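Local coordinates for protein beta-N-acetylglucosaminidase (Thermotoga maritima, PDB 3WO8) that probably hydrolyses terminal non-reducing N-acetyl-D-hexosamine residues from N-acetyl-beta-D-hexosaminides, as a dimeric TIM-barrel member of glycoside hydrolase family 3, at residues 414-419 and 439-444; 250-255 and 281-286; 146-151 and 201-206; 23-28 and 45-50. All blocks are in the same frame, centred on the assembly; numbering follows the deposited sequence.

Contact 1 (414-419 and 439-444); sequences FVADIP and VLRNPF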
loop_
_atom_site.group_PDB
_atom_site.type_symbol
_atom_site.label_atom_id
_atom_site.label_comp_id
_atom_site.label_asym_id
_atom_site.label_seq_id
_atom_site.Cartn_x
_atom_site.Cartn_y
_atom_site.Cartn_z
ATOM N N PHE B 414 -9.690 -13.498 -23.913
ATOM C CA PHE B 414 -9.849 -13.437 -22.483
ATOM C C PHE B 414 -11.334 -13.269 -22.241
ATOM O O PHE B 414 -11.931 -12.310 -22.710
ATOM C CB PHE B 414 -9.086 -12.265 -21.926
ATOM C CG PHE B 414 -7.601 -12.368 -22.079
ATOM C CD1 PHE B 414 -6.987 -11.891 -23.193
ATOM C CD2 PHE B 414 -6.811 -12.841 -21.037
ATOM C CE1 PHE B 414 -5.603 -11.963 -23.308
ATOM C CE2 PHE B 414 -5.437 -12.923 -21.137
ATOM C CZ PHE B 414 -4.832 -12.470 -22.280
ATOM N N VAL B 415 -11.898 -14.221 -21.500
ATOM C CA VAL B 415 -13.317 -14.360 -21.293
ATOM C C VAL B 415 -13.677 -14.064 -19.853
ATOM O O VAL B 415 -13.202 -14.722 -18.937
ATOM C CB VAL B 415 -13.753 -15.799 -21.571
ATOM C CG1 VAL B 415 -15.245 -15.921 -21.390
ATOM C CG2 VAL B 415 -13.363 -16.207 -22.974
ATOM N N ALA B 416 -14.512 -13.059 -19.662
ATOM C CA ALA B 416 -15.049 -12.747 -18.357
ATOM C C ALA B 416 -16.209 -13.683 -18.101
ATOM O O ALA B 416 -16.251 -14.408 -17.110
ATOM C CB ALA B 416 -15.522 -11.291 -18.324
ATOM N N ASP B 417 -17.163 -13.655 -19.010
ATOM C CA ASP B 417 -18.285 -14.543 -18.958
ATOM C C ASP B 417 -18.948 -14.633 -20.326
ATOM O O ASP B 417 -18.539 -13.976 -21.286
ATOM C CB ASP B 417 -19.271 -14.099 -17.865
ATOM C CG ASP B 417 -20.001 -12.816 -18.196
ATOM O OD1 ASP B 417 -19.338 -11.776 -18.313
ATOM O OD2 ASP B 417 -21.242 -12.849 -18.294
ATOM N N ILE B 418 -19.975 -15.458 -20.413
ATOM C CA ILE B 418 -20.647 -15.711 -21.677
ATOM C C ILE B 418 -22.162 -15.579 -21.428
ATOM O O ILE B 418 -22.841 -16.546 -21.145
ATOM C CB ILE B 418 -20.212 -17.077 -22.251
ATOM C CG1 ILE B 418 -20.189 -18.177 -21.183
ATOM C CG2 ILE B 418 -18.769 -17.017 -22.723
ATOM C CD1 ILE B 418 -21.507 -18.545 -20.516
ATOM N N PRO B 419 -22.699 -14.359 -21.499
ATOM C CA PRO B 419 -24.102 -14.193 -21.102
ATOM C C PRO B 419 -25.133 -14.705 -22.116
ATOM O O PRO B 419 -26.200 -15.147 -21.718
ATOM C CB PRO B 419 -24.243 -12.679 -20.922
ATOM C CG PRO B 419 -23.184 -12.085 -21.785
ATOM C CD PRO B 419 -22.098 -13.109 -21.992
ATOM N N VAL B 439 -10.171 -18.473 -19.452
ATOM C CA VAL B 439 -11.357 -18.453 -18.594
ATOM C C VAL B 439 -10.899 -17.800 -17.292
ATOM O O VAL B 439 -10.167 -18.378 -16.456
ATOM C CB VAL B 439 -11.973 -19.857 -18.393
ATOM C CG1 VAL B 439 -13.095 -19.821 -17.360
ATOM C CG2 VAL B 439 -12.503 -20.384 -19.719
ATOM N N LEU B 440 -11.308 -16.552 -17.170
ATOM C CA LEU B 440 -10.777 -15.650 -16.151
ATOM C C LEU B 440 -11.509 -15.723 -14.833
ATOM O O LEU B 440 -10.900 -15.510 -13.783
ATOM C CB LEU B 440 -10.787 -14.218 -16.684
ATOM C CG LEU B 440 -9.431 -13.605 -17.096
ATOM C CD1 LEU B 440 -8.289 -14.585 -17.372
ATOM C CD2 LEU B 440 -9.643 -12.689 -18.286
ATOM N N ARG B 441 -12.791 -16.087 -14.895
ATOM C CA ARG B 441 -13.672 -16.021 -13.741
ATOM C C ARG B 441 -14.278 -17.374 -13.355
ATOM O O ARG B 441 -13.746 -18.115 -12.529
ATOM C CB ARG B 441 -14.733 -14.940 -13.968
ATOM C CG ARG B 441 -14.125 -13.545 -14.022
ATOM C CD ARG B 441 -15.172 -12.497 -14.259
ATOM N NE ARG B 441 -16.038 -12.323 -13.095
ATOM C CZ ARG B 441 -16.512 -11.150 -12.674
ATOM N NH1 ARG B 441 -16.181 -10.021 -13.318
ATOM N NH2 ARG B 441 -17.305 -11.101 -11.591
ATOM N N ASN B 442 -15.399 -17.695 -13.937
ATOM C CA ASN B 442 -16.115 -18.882 -13.538
ATOM C C ASN B 442 -15.631 -20.091 -14.293
ATOM O O ASN B 442 -15.829 -20.178 -15.490
ATOM C CB ASN B 442 -17.579 -18.672 -13.841
ATOM C CG ASN B 442 -18.478 -19.684 -13.139
ATOM O OD1 ASN B 442 -18.052 -20.762 -12.716
ATOM N ND2 ASN B 442 -19.736 -19.317 -13.009
ATOM N N PRO B 443 -15.025 -21.050 -13.603
ATOM C CA PRO B 443 -14.472 -22.195 -14.335
ATOM C C PRO B 443 -15.517 -23.157 -14.950
ATOM O O PRO B 443 -15.165 -24.047 -15.724
ATOM C CB PRO B 443 -13.584 -22.906 -13.274
ATOM C CG PRO B 443 -13.716 -22.100 -12.015
ATOM C CD PRO B 443 -14.921 -21.233 -12.151
ATOM N N PHE B 444 -16.778 -22.976 -14.590
ATOM C CA PHE B 444 -17.849 -23.696 -15.238
ATOM C C PHE B 444 -17.782 -23.428 -16.731
ATOM O O PHE B 444 -17.992 -24.337 -17.526
ATOM C CB PHE B 444 -19.208 -23.258 -14.681
ATOM C CG PHE B 444 -20.381 -23.501 -15.611
ATOM C CD1 PHE B 444 -21.020 -24.743 -15.642
ATOM C CD2 PHE B 444 -20.887 -22.465 -16.425
ATOM C CE1 PHE B 444 -22.120 -24.949 -16.463
ATOM C CE2 PHE B 444 -21.983 -22.676 -17.259
ATOM C CZ PHE B 444 -22.597 -23.916 -17.276
#
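Leu440 meets Phe414 and Val415 where two neighbouring parallel strands come to their ends. Its amide nitrogen gives a hydrogen bond to Val415 O (N to O 3.2 Å, N-H...O 158°), the last rung after the bridge between Val415 and Val439. The apolar half of the contact is closely packed. Leu440 CD2 lies 3.7 Å from Phe414 CB and comes up to the edge of the phenyl ring, near its plane. Phe414 CG stands anti to its carbonyl carbon (chi1 -65°), which sets the buried ring against Phe438, on which it stacks, and against Ile381 of helix 374-385. Branched Val415 and Val439 suit extended backbone and share one face of the sheet.

Beyond this the chains spread apart. Arg441 lies alongside the backbone at Ala416, its CB 3.5 Å from Ala416 O and its CD 3.6 Å from the same oxygen. A bend at chi3 (70°) then turns the chain toward the second subunit, where NE forms a salt bridge with Asp139 of that subunit. Asp417 is no close mate, since its OD1 stays 6.2 Å from Arg441 NH1. On this looser, partly exposed side Asn442 OD1 accepts from Phe444 N at 3.2 Å, an Asx turn that holds the local chain in place, while Pro443 packs on Leu93 of the second subunit. Helix 421-429 connects the two strands, a beta-alpha-beta crossover within the C-terminal alpha/beta domain, whose strand-end loops here reach the dimer interface.

Contact 2 (250-255 and 281-286); sequences DGLVIS and GNMILL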
loop_
_atom_site.group_PDB
_atom_site.type_symbol
_atom_site.label_atom_id
_atom_site.label_comp_id
_atom_site.label_asym_id
_atom_site.label_seq_id
_atom_site.Cartn_x
_atom_site.Cartn_y
_atom_site.Cartn_z
ATOM N N ASP B 250 32.317 -2.496 13.255
ATOM C CA ASP B 250 32.841 -3.625 12.458
ATOM C C ASP B 250 31.778 -4.341 11.636
ATOM O O ASP B 250 32.014 -5.442 11.115
ATOM C CB ASP B 250 33.578 -4.638 13.338
ATOM C CG ASP B 250 32.668 -5.342 14.303
ATOM O OD1 ASP B 250 31.623 -4.761 14.638
ATOM O OD2 ASP B 250 33.008 -6.463 14.738
ATOM N N GLY B 251 30.625 -3.682 11.496
ATOM C CA GLY B 251 29.501 -4.208 10.711
ATOM C C GLY B 251 29.567 -3.832 9.244
ATOM O O GLY B 251 30.612 -3.506 8.742
ATOM N N LEU B 252 28.418 -3.836 8.583
ATOM C CA LEU B 252 28.303 -3.705 7.120
ATOM C C LEU B 252 28.498 -2.291 6.607
ATOM O O LEU B 252 27.854 -1.351 7.042
ATOM C CB LEU B 252 26.948 -4.208 6.676
ATOM C CG LEU B 252 26.838 -4.709 5.256
ATOM C CD1 LEU B 252 27.842 -5.805 4.976
ATOM C CD2 LEU B 252 25.450 -5.282 5.037
ATOM N N VAL B 253 29.453 -2.143 5.712
ATOM C CA VAL B 253 29.691 -0.886 5.065
ATOM C C VAL B 253 29.393 -1.086 3.592
ATOM O O VAL B 253 29.929 -2.014 2.910
ATOM C CB VAL B 253 31.118 -0.389 5.265
ATOM C CG1 VAL B 253 31.391 0.763 4.306
ATOM C CG2 VAL B 253 31.300 0.076 6.706
ATOM N N ILE B 254 28.518 -0.217 3.103
ATOM C CA ILE B 254 28.065 -0.345 1.750
ATOM C C ILE B 254 28.390 0.942 1.053
ATOM O O ILE B 254 28.331 2.021 1.652
ATOM C CB ILE B 254 26.564 -0.683 1.662
ATOM C CG1 ILE B 254 26.233 -1.103 0.232
ATOM C CG2 ILE B 254 25.691 0.502 2.110
ATOM C CD1 ILE B 254 24.778 -1.454 0.003
ATOM N N SER B 255 28.768 0.809 -0.210
ATOM C CA SER B 255 29.039 1.977 -1.050
ATOM C C SER B 255 27.743 2.675 -1.474
ATOM O O SER B 255 26.709 2.022 -1.608
ATOM C CB SER B 255 29.812 1.543 -2.295
ATOM O OG SER B 255 28.949 1.000 -3.283
ATOM N N GLY B 281 35.566 -1.317 2.992
ATOM C CA GLY B 281 34.162 -1.246 2.645
ATOM C C GLY B 281 33.811 -2.661 2.279
ATOM O O GLY B 281 34.674 -3.397 1.838
ATOM N N ASN B 282 32.561 -3.049 2.460
ATOM C CA ASN B 282 32.199 -4.426 2.278
ATOM C C ASN B 282 31.409 -4.657 1.024
ATOM O O ASN B 282 31.789 -5.496 0.211
ATOM C CB ASN B 282 31.384 -4.916 3.472
ATOM C CG ASN B 282 32.110 -4.734 4.789
ATOM O OD1 ASN B 282 31.634 -4.037 5.678
ATOM N ND2 ASN B 282 33.253 -5.366 4.916
ATOM N N MET B 283 30.287 -3.953 0.860
ATOM C CA MET B 283 29.468 -4.191 -0.336
ATOM C C MET B 283 29.536 -3.023 -1.283
ATOM O O MET B 283 29.442 -1.858 -0.889
ATOM C CB MET B 283 28.004 -4.543 -0.012
ATOM C CG MET B 283 27.832 -5.891 0.671
ATOM S SD MET B 283 26.126 -6.157 1.171
ATOM C CE MET B 283 25.599 -7.127 -0.278
ATOM N N ILE B 284 29.734 -3.382 -2.538
ATOM C CA ILE B 284 29.762 -2.428 -3.645
ATOM C C ILE B 284 28.350 -2.363 -4.213
ATOM O O ILE B 284 27.753 -3.391 -4.573
ATOM C CB ILE B 284 30.709 -2.895 -4.775
ATOM C CG1 ILE B 284 32.165 -2.964 -4.290
ATOM C CG2 ILE B 284 30.642 -1.949 -5.942
ATOM C CD1 ILE B 284 32.965 -3.986 -5.064
ATOM N N LEU B 285 27.837 -1.155 -4.285
ATOM C CA LEU B 285 26.511 -0.932 -4.775
ATOM C C LEU B 285 26.602 -0.490 -6.228
ATOM O O LEU B 285 27.157 0.582 -6.563
ATOM C CB LEU B 285 25.800 0.148 -3.947
ATOM C CG LEU B 285 24.428 0.552 -4.467
ATOM C CD1 LEU B 285 23.530 -0.669 -4.615
ATOM C CD2 LEU B 285 23.801 1.648 -3.611
ATOM N N LEU B 286 26.031 -1.332 -7.080
ATOM C CA LEU B 286 25.774 -1.003 -8.451
ATOM C C LEU B 286 24.271 -0.606 -8.620
ATOM O O LEU B 286 23.366 -1.456 -8.704
ATOM C CB LEU B 286 26.184 -2.182 -9.335
ATOM C CG LEU B 286 27.621 -2.714 -9.160
ATOM C CD1 LEU B 286 27.941 -3.830 -10.169
ATOM C CD2 LEU B 286 28.669 -1.605 -9.237
#
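Ile254 and Met283 form a parallel bridge between two adjacent strands of the TIM barrel, 253-257 and 283-286, joined along the chain by helical segments. Met283 bonds on both sides of its partner, as parallel pairing requires: its N gives to Val253 O at 2.8 Å, and its O accepts from Ser255 N at 2.8 Å. Val253 O is gripped twice, because Asn282 N also reaches it at 2.9 Å, tilted from the carbonyl plane.

One register step earlier a side chain does the work of backbone. Asn282 OD1 takes the Val253 N-H at 2.9 Å, in its carbonyl plane and on a lone pair, and receives Arg244 as well, while ND2 binds Ser316 OG. A leucine in its place would remove both polar atoms and would probably leave the buried Val253 N-H without an acceptor and cost Arg244 and Ser316 one partner each.

Large apolar residues fill the face that carries Ile254 and Met283. The bent Met283 chain brings SD to 4.0 Å from Leu252 CD2, and Phe21 and Met218 of nearby strands pack on the same Ile254. Val253 CG1 lies 3.8 Å from Gly281 CA. At the far end, Ser255 OG sits between its own backbone N and carbonyl carbon (chi1 81°), from where it accepts the Leu285 N-H at 2.6 Å in a nearly straight bond of 165°.

Contact 3 (146-151 and 201-206); sequences DPKIVA and DLLPFR
Leu203 extends toward Pro147 with its CG turned anti to its backbone N (chi1 -179°), and Val150 swings its CG1 branch into the same orientation (chi1 -174°) to meet Pro204. Leu203 CD2 thereby arrives 4.1 Å from Pro147 CB, and Lys148, its chain bent at three torsions, curls round until CE is 4.1 Å from that same methyl. The lysine thus uses its aliphatic part to flank the leucine at the exposed margin.

Deeper in, Val150 CG1 touches Pro204 CG at 3.8 Å, the two side chains crossing at a slant, and Leu129 covers the valine further. Next to it the backbones themselves come together: Ala151 CA is 3.9 Å from Pro204 CA, a closeness that the small methyl of alanine permits. No hydrogen bond crosses the contact, so it rests on apolar fit alone.

Both prolines stand near the start of a helix, where the missing N-H costs little and the rigid ring offers a firm surface. Asp146 caps the first helix, its OD1 accepting from Lys148 N at 3.0 Å from above the carboxylate plane. On the second, Leu203 CD1 lies over one face of the Arg206 guanidinium, offset toward its rim, and the same group makes a cation-pi contact with Trp198. The contact joins the N-terminal turns of helices 147-164 and 203-211, which come before and after strand 167-173: the outer helical layer of a TIM barrel, packed helix against helix.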
loop_
_atom_site.group_PDB
_atom_site.type_symbol
_atom_site.label_atom_id
_atom_site.label_comp_id
_atom_site.label_asym_id
_atom_site.label_seq_id
_atom_site.Cartn_x
_atom_site.Cartn_y
_atom_site.Cartn_z
ATOM N N ASP B 146 20.140 20.896 13.981
ATOM C CA ASP B 146 20.782 20.603 15.263
ATOM C C ASP B 146 21.146 19.126 15.313
ATOM O O ASP B 146 20.264 18.290 15.321
ATOM C CB ASP B 146 19.847 20.968 16.425
ATOM C CG ASP B 146 20.391 20.551 17.785
ATOM O OD1 ASP B 146 21.541 20.067 17.880
ATOM O OD2 ASP B 146 19.661 20.713 18.781
ATOM N N PRO B 147 22.451 18.799 15.378
ATOM C CA PRO B 147 22.889 17.386 15.347
ATOM C C PRO B 147 22.419 16.521 16.499
ATOM O O PRO B 147 22.374 15.299 16.370
ATOM C CB PRO B 147 24.421 17.493 15.411
ATOM C CG PRO B 147 24.735 18.853 14.914
ATOM C CD PRO B 147 23.610 19.710 15.433
ATOM N N LYS B 148 22.155 17.166 17.629
ATOM C CA LYS B 148 21.631 16.518 18.829
ATOM C C LYS B 148 20.349 15.788 18.418
ATOM O O LYS B 148 20.231 14.558 18.562
ATOM C CB LYS B 148 21.318 17.598 19.882
ATOM C CG LYS B 148 21.385 17.176 21.343
ATOM C CD LYS B 148 22.506 17.930 22.061
ATOM C CE LYS B 148 23.875 17.397 21.638
ATOM N NZ LYS B 148 24.861 18.478 21.399
ATOM N N ILE B 149 19.434 16.582 17.851
ATOM C CA ILE B 149 18.117 16.145 17.419
ATOM C C ILE B 149 18.188 15.023 16.374
ATOM O O ILE B 149 17.498 13.971 16.455
ATOM C CB ILE B 149 17.355 17.350 16.874
ATOM C CG1 ILE B 149 16.977 18.269 18.039
ATOM C CG2 ILE B 149 16.093 16.902 16.165
ATOM C CD1 ILE B 149 16.458 19.632 17.614
ATOM N N VAL B 150 19.061 15.234 15.409
ATOM C CA VAL B 150 19.284 14.251 14.355
ATOM C C VAL B 150 19.740 12.908 14.949
ATOM O O VAL B 150 19.338 11.825 14.491
ATOM C CB VAL B 150 20.337 14.737 13.340
ATOM C CG1 VAL B 150 20.454 13.758 12.171
ATOM C CG2 VAL B 150 20.021 16.154 12.859
ATOM N N ALA B 151 20.580 12.985 15.973
ATOM C CA ALA B 151 21.105 11.790 16.611
ATOM C C ALA B 151 19.976 10.990 17.214
ATOM O O ALA B 151 19.837 9.782 16.964
ATOM C CB ALA B 151 22.105 12.171 17.681
ATOM N N ASP B 201 28.510 16.707 12.036
ATOM C CA ASP B 201 28.007 15.712 11.078
ATOM C C ASP B 201 28.097 14.247 11.530
ATOM O O ASP B 201 27.243 13.421 11.170
ATOM C CB ASP B 201 28.744 15.859 9.733
ATOM C CG ASP B 201 28.687 17.275 9.200
ATOM O OD1 ASP B 201 29.172 18.200 9.915
ATOM O OD2 ASP B 201 28.121 17.461 8.090
ATOM N N LEU B 202 29.147 13.927 12.283
ATOM C CA LEU B 202 29.371 12.544 12.717
ATOM C C LEU B 202 28.661 12.269 14.017
ATOM O O LEU B 202 28.508 11.111 14.383
ATOM C CB LEU B 202 30.860 12.228 12.870
ATOM C CG LEU B 202 31.595 12.019 11.564
ATOM C CD1 LEU B 202 33.001 12.532 11.680
ATOM C CD2 LEU B 202 31.620 10.552 11.202
ATOM N N LEU B 203 28.233 13.321 14.706
ATOM C CA LEU B 203 27.548 13.132 15.971
ATOM C C LEU B 203 26.487 12.034 15.839
ATOM O O LEU B 203 26.611 11.004 16.511
ATOM C CB LEU B 203 26.997 14.450 16.569
ATOM C CG LEU B 203 26.300 14.231 17.916
ATOM C CD1 LEU B 203 27.166 13.403 18.836
ATOM C CD2 LEU B 203 25.953 15.528 18.634
ATOM N N PRO B 204 25.515 12.191 14.910
ATOM C CA PRO B 204 24.503 11.153 14.722
ATOM C C PRO B 204 25.046 9.770 14.373
ATOM O O PRO B 204 24.478 8.769 14.777
ATOM C CB PRO B 204 23.672 11.681 13.537
ATOM C CG PRO B 204 23.988 13.131 13.426
ATOM C CD PRO B 204 25.431 13.190 13.826
ATOM N N PHE B 205 26.117 9.704 13.603
ATOM C CA PHE B 205 26.670 8.398 13.175
ATOM C C PHE B 205 27.262 7.676 14.381
ATOM O O PHE B 205 27.188 6.446 14.487
ATOM C CB PHE B 205 27.688 8.567 12.014
ATOM C CG PHE B 205 27.045 9.015 10.714
ATOM C CD1 PHE B 205 26.836 10.360 10.445
ATOM C CD2 PHE B 205 26.579 8.088 9.797
ATOM C CE1 PHE B 205 26.204 10.762 9.276
ATOM C CE2 PHE B 205 25.966 8.485 8.624
ATOM C CZ PHE B 205 25.768 9.824 8.366
ATOM N N ARG B 206 27.796 8.464 15.307
ATOM C CA ARG B 206 28.403 7.929 16.513
ATOM C C ARG B 206 27.323 7.416 17.405
ATOM O O ARG B 206 27.417 6.311 17.918
ATOM C CB ARG B 206 29.178 9.017 17.278
ATOM C CG ARG B 206 30.132 9.824 16.420
ATOM C CD ARG B 206 31.261 10.430 17.189
ATOM N NE ARG B 206 31.091 11.843 17.530
ATOM C CZ ARG B 206 31.103 12.327 18.767
ATOM N NH1 ARG B 206 31.233 11.510 19.788
ATOM N NH2 ARG B 206 30.992 13.630 18.993
#

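Contact 4 (23-28 and 45-50); sequences GFNDFN and IYPGVL
Tyr46, whose ring packs against Gly23 and Asn25, has a carbonyl oxygen gripped twice: Val49 N at 2.7 Å and Leu50 N at 3.1 Å reach Tyr46 O from opposite faces of its plane. This fixes the short helix 47-50 directly after the strand. The amide of the same residue continues the parallel pairing, Tyr46 N giving to Phe24 O at 2.9 Å (N-H...O 161°), with the donor tilted from the carbonyl plane.

Two glycines make room here. Tyr46 CE2 lies 3.5 Å from Gly23 CA, where a side chain on Gly23 would collide with the phenol oxygen. Gly48 CA comes 3.2 Å from Asn25 O, a CA-H...O contact that any CB would block. With CG anti to its backbone N (chi1 -160°), the Asn25 side chain crosses that of Tyr46 at about a right angle, its amide plane turned 62° from the ring. Val49 packs its CG2 methyl on the backbone, 3.6 Å from Asp26 N.

Tyr46 OH is hydrogen-bonded to Gly287 O. A leucine at this position would lack the hydroxyl and much of the ring, and is likely to leave Gly287 O without this mate and open a gap beside Gly23. Asp26 has a salt bridge to Arg387, while Gln370 of the second subunit packs on Tyr46 and Pro47. Backbone bonds thus set the strand end, and the Asp26 salt bridge ties the barrel rim to the C-terminal region; the second subunit is met mainly by packing and one weak hydrogen bond.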
loop_
_atom_site.group_PDB
_atom_site.type_symbol
_atom_site.label_atom_id
_atom_site.label_comp_id
_atom_site.label_asym_id
_atom_site.label_seq_id
_atom_site.Cartn_x
_atom_site.Cartn_y
_atom_site.Cartn_z
ATOM N N GLY B 23 20.977 -2.788 -8.177
ATOM C CA GLY B 23 19.661 -2.175 -8.361
ATOM C C GLY B 23 18.980 -2.765 -9.574
ATOM O O GLY B 23 19.605 -2.925 -10.614
ATOM N N PHE B 24 17.695 -3.082 -9.425
ATOM C CA PHE B 24 16.854 -3.585 -10.517
ATOM C C PHE B 24 15.589 -2.764 -10.709
ATOM O O PHE B 24 14.781 -2.589 -9.792
ATOM C CB PHE B 24 16.454 -5.042 -10.290
ATOM C CG PHE B 24 17.607 -5.940 -10.018
ATOM C CD1 PHE B 24 18.276 -5.862 -8.828
ATOM C CD2 PHE B 24 18.014 -6.870 -10.963
ATOM C CE1 PHE B 24 19.346 -6.695 -8.576
ATOM C CE2 PHE B 24 19.093 -7.704 -10.726
ATOM C CZ PHE B 24 19.763 -7.609 -9.529
ATOM N N ASN B 25 15.433 -2.275 -11.927
ATOM C CA ASN B 25 14.274 -1.516 -12.311
ATOM C C ASN B 25 13.350 -2.349 -13.156
ATOM O O ASN B 25 12.351 -1.837 -13.644
ATOM C CB ASN B 25 14.675 -0.250 -13.075
ATOM C CG ASN B 25 13.568 0.794 -13.077
ATOM O OD1 ASN B 25 13.136 1.315 -14.121
ATOM N ND2 ASN B 25 13.101 1.102 -11.899
ATOM N N ASP B 26 13.674 -3.631 -13.325
ATOM C CA ASP B 26 12.803 -4.532 -14.075
ATOM C C ASP B 26 13.052 -5.975 -13.623
ATOM O O ASP B 26 13.960 -6.274 -12.829
ATOM C CB ASP B 26 12.938 -4.349 -15.624
ATOM C CG ASP B 26 11.710 -4.926 -16.435
ATOM O OD1 ASP B 26 10.534 -4.823 -16.012
ATOM O OD2 ASP B 26 11.910 -5.502 -17.516
ATOM N N PHE B 27 12.194 -6.872 -14.093
ATOM C CA PHE B 27 12.346 -8.288 -13.828
ATOM C C PHE B 27 12.012 -9.125 -15.094
ATOM O O PHE B 27 10.915 -9.035 -15.694
ATOM C CB PHE B 27 11.520 -8.690 -12.606
ATOM C CG PHE B 27 11.668 -10.144 -12.231
ATOM C CD1 PHE B 27 12.803 -10.595 -11.588
ATOM C CD2 PHE B 27 10.694 -11.048 -12.528
ATOM C CE1 PHE B 27 12.951 -11.934 -11.265
ATOM C CE2 PHE B 27 10.836 -12.380 -12.194
ATOM C CZ PHE B 27 11.969 -12.825 -11.574
ATOM N N ASN B 28 12.992 -9.911 -15.513
ATOM C CA ASN B 28 12.913 -10.596 -16.778
ATOM C C ASN B 28 14.029 -11.608 -16.883
ATOM O O ASN B 28 14.810 -11.759 -15.952
ATOM C CB ASN B 28 13.071 -9.584 -17.885
ATOM C CG ASN B 28 14.248 -8.694 -17.657
ATOM O OD1 ASN B 28 15.317 -9.149 -17.297
ATOM N ND2 ASN B 28 14.042 -7.409 -17.821
ATOM N N ILE B 45 15.456 -2.897 -5.063
ATOM C CA ILE B 45 14.327 -2.891 -6.024
ATOM C C ILE B 45 13.772 -1.506 -6.253
ATOM O O ILE B 45 13.449 -0.799 -5.295
ATOM C CB ILE B 45 13.194 -3.742 -5.501
ATOM C CG1 ILE B 45 13.785 -5.059 -5.011
ATOM C CG2 ILE B 45 12.177 -3.973 -6.576
ATOM C CD1 ILE B 45 12.772 -6.187 -4.860
ATOM N N TYR B 46 13.659 -1.118 -7.524
ATOM C CA TYR B 46 13.221 0.213 -7.883
ATOM C C TYR B 46 11.777 0.276 -8.399
ATOM O O TYR B 46 11.149 -0.782 -8.720
ATOM C CB TYR B 46 14.087 0.714 -8.992
ATOM C CG TYR B 46 15.558 0.952 -8.725
ATOM C CD1 TYR B 46 15.992 1.807 -7.713
ATOM C CD2 TYR B 46 16.501 0.403 -9.563
ATOM C CE1 TYR B 46 17.332 2.054 -7.518
ATOM C CE2 TYR B 46 17.826 0.661 -9.394
ATOM C CZ TYR B 46 18.234 1.482 -8.365
ATOM O OH TYR B 46 19.566 1.697 -8.209
ATOM N N PRO B 47 11.226 1.515 -8.494
ATOM C CA PRO B 47 9.814 1.696 -8.856
ATOM C C PRO B 47 9.380 0.930 -10.115
ATOM O O PRO B 47 8.217 0.584 -10.278
ATOM C CB PRO B 47 9.698 3.205 -9.014
ATOM C CG PRO B 47 10.625 3.736 -7.980
ATOM C CD PRO B 47 11.794 2.782 -7.985
ATOM N N GLY B 48 10.319 0.631 -10.979
ATOM C CA GLY B 48 10.045 -0.164 -12.176
ATOM C C GLY B 48 9.482 -1.510 -11.818
ATOM O O GLY B 48 8.710 -2.031 -12.548
ATOM N N VAL B 49 9.872 -2.077 -10.683
ATOM C CA VAL B 49 9.283 -3.340 -10.212
ATOM C C VAL B 49 8.190 -3.083 -9.177
ATOM O O VAL B 49 7.095 -3.634 -9.301
ATOM C CB VAL B 49 10.336 -4.273 -9.587
ATOM C CG1 VAL B 49 9.712 -5.604 -9.187
ATOM C CG2 VAL B 49 11.473 -4.550 -10.576
ATOM N N LEU B 50 8.465 -2.210 -8.199
ATOM C CA LEU B 50 7.500 -1.922 -7.116
ATOM C C LEU B 50 6.169 -1.506 -7.671
ATOM O O LEU B 50 5.134 -2.029 -7.318
ATOM C CB LEU B 50 8.000 -0.855 -6.153
ATOM C CG LEU B 50 9.384 -1.157 -5.540
ATOM C CD1 LEU B 50 9.947 -0.024 -4.654
ATOM C CD2 LEU B 50 9.334 -2.467 -4.770
#

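In the fold
Contacts 2 and 4 belong to one barrel sheet: strands 283-286 and 20-24 are neighbours, and Leu286 O lies 2.8 Å from Gly23 N, probably hydrogen-bonded. Every touching residue of contact 2 is buried, and backbone bonds are dense there, whereas contact 4, at the strand ends, is partly buried and depends on glycines and polar side chains. Contact 3, also partly buried, lies in the helical layer of the same domain, its nearest atoms about 10 Å from contact 2, and is purely apolar across its segments. Contact 1, largely buried, repeats parallel strand pairing in the other domain, its centre about 51 Å from that of contact 2. Contacts 1 and 4 alone touch the second subunit.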